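Local coordinates for flagellar motor switch protein FliG (PDB 3AJC) that probably forms part of the switch complex at the base of the flagellar basal body that sets the direction of motor rotation, at residues S66-E69 with I70-N73. Numbering follows the deposited sequence.
Sequences SVKE and IERN
Glu-69 and Asn-73, one helical turn apart, make the closer-packed side of this contact. Their side chains run alongside each other in the same direction, the carboxylate and amide planes turned 55° apart, and the methylene CG of Glu-69 lies 3.2 Å from ND2 of Asn-73. The Asn-73 amide folds back because its CG sits beside its own backbone N (chi1 -77°), which brings ND2 to 2.7 Å from the carbonyl O of Glu-69. That bond is bent and weak; the same oxygen also takes the far straighter backbone bond from Asn-73 N, with an N-H...O angle of 171°, and thus has two donors from one residue. The carboxylate of Glu-69 turns back along the chain, where OE2 is hydrogen-bonded to Thr-65. This is the N-terminal end, about the first two turns, of helix 67-79 in the FliG middle domain, with Ser-66 as its N-cap: Ser-66 OG accepts the backbone N-H of Glu-69 at 3.2 Å. Arg-58 of the EHPQR motif, important for the interaction with FliM, has its side chain about 8 Å from that of Glu-69. Toward solvent the packing is looser. Glu-71 extends outward and Lys-68, kinked at chi2, runs beside it in the same direction; NZ of Lys-68 reaches OE1 of Glu-71 on its syn side, somewhat out of the carboxylate plane, at 3.1 Å, a salt bridge between two exposed residues. Arg-72 crosses Lys-68 at about a right angle, bending at chi3 to lay one guanidinium face over CA of Glu-69, near the rim of the group, while Lys-68 CG approaches the guanidinium edge, 3.9 Å from NH2.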
loop_
_atom_site.group_PDB
_atom_site.type_symbol
_atom_site.label_atom_id
_atom_site.label_comp_id
_atom_site.label_asym_id
_atom_site.label_seq_id
_atom_site.Cartn_x
_atom_site.Cartn_y
_atom_site.Cartn_z
ATOM N N SER A 66 -6.242 13.020 17.168
ATOM C CA SER A 66 -6.427 14.382 17.646
ATOM C C SER A 66 -5.074 15.037 17.883
ATOM O O SER A 66 -4.034 14.369 17.885
ATOM C CB SER A 66 -7.229 14.387 18.947
ATOM O OG SER A 66 -6.506 13.750 19.986
ATOM N N VAL A 67 -5.092 16.348 18.073
ATOM C CA VAL A 67 -3.870 17.088 18.329
ATOM C C VAL A 67 -3.233 16.534 19.602
ATOM O O VAL A 67 -2.007 16.409 19.706
ATOM C CB VAL A 67 -4.173 18.578 18.529
ATOM C CG1 VAL A 67 -2.895 19.328 18.866
ATOM C CG2 VAL A 67 -4.826 19.141 17.273
ATOM N N LYS A 68 -4.087 16.187 20.562
ATOM C CA LYS A 68 -3.637 15.650 21.838
ATOM C C LYS A 68 -2.872 14.352 21.650
ATOM O O LYS A 68 -1.807 14.161 22.234
ATOM C CB LYS A 68 -4.833 15.404 22.765
ATOM C CG LYS A 68 -4.548 15.751 24.209
ATOM C CD LYS A 68 -4.325 17.252 24.335
ATOM C CE LYS A 68 -3.582 17.607 25.610
ATOM N NZ LYS A 68 -3.169 19.046 25.616
ATOM N N GLU A 69 -3.427 13.460 20.837
ATOM C CA GLU A 69 -2.805 12.168 20.578
ATOM C C GLU A 69 -1.445 12.333 19.892
ATOM O O GLU A 69 -0.496 11.614 20.188
ATOM C CB GLU A 69 -3.740 11.321 19.718
ATOM C CG GLU A 69 -3.199 9.954 19.349
ATOM C CD GLU A 69 -4.132 8.847 19.778
ATOM O OE1 GLU A 69 -4.069 8.422 20.956
ATOM O OE2 GLU A 69 -4.945 8.414 18.939
ATOM N N ILE A 70 -1.364 13.288 18.973
ATOM C CA ILE A 70 -0.122 13.561 18.262
ATOM C C ILE A 70 0.905 14.067 19.274
ATOM O O ILE A 70 2.042 13.593 19.323
ATOM C CB ILE A 70 -0.351 14.636 17.165
ATOM C CG1 ILE A 70 -1.291 14.073 16.096
ATOM C CG2 ILE A 70 0.978 15.067 16.555
ATOM C CD1 ILE A 70 -1.804 15.087 15.114
ATOM N N GLU A 71 0.479 15.025 20.087
ATOM C CA GLU A 71 1.335 15.617 21.105
ATOM C C GLU A 71 1.896 14.565 22.062
ATOM O O GLU A 71 3.080 14.594 22.401
ATOM C CB GLU A 71 0.543 16.680 21.874
ATOM C CG GLU A 71 1.260 17.286 23.063
ATOM C CD GLU A 71 0.530 18.496 23.612
ATOM O OE1 GLU A 71 -0.711 18.432 23.754
ATOM O OE2 GLU A 71 1.193 19.512 23.908
ATOM N N ARG A 72 1.040 13.634 22.483
ATOM C CA ARG A 72 1.425 12.563 23.405
ATOM C C ARG A 72 2.396 11.577 22.770
ATOM O O ARG A 72 3.449 11.283 23.332
ATOM C CB ARG A 72 0.180 11.805 23.886
ATOM C CG ARG A 72 -0.226 12.083 25.333
ATOM C CD ARG A 72 -1.491 11.309 25.717
ATOM N NE ARG A 72 -2.710 11.911 25.176
ATOM C CZ ARG A 72 -3.784 11.220 24.808
ATOM N NH1 ARG A 72 -3.786 9.901 24.917
ATOM N NH2 ARG A 72 -4.855 11.843 24.331
ATOM N N ASN A 73 2.034 11.056 21.603
ATOM C CA ASN A 73 2.883 10.101 20.904
ATOM C C ASN A 73 4.255 10.682 20.606
ATOM O O ASN A 73 5.262 9.978 20.688
ATOM C CB ASN A 73 2.220 9.651 19.602
ATOM C CG ASN A 73 1.112 8.648 19.834
ATOM O OD1 ASN A 73 1.357 7.522 20.280
ATOM N ND2 ASN A 73 -0.120 9.049 19.540
#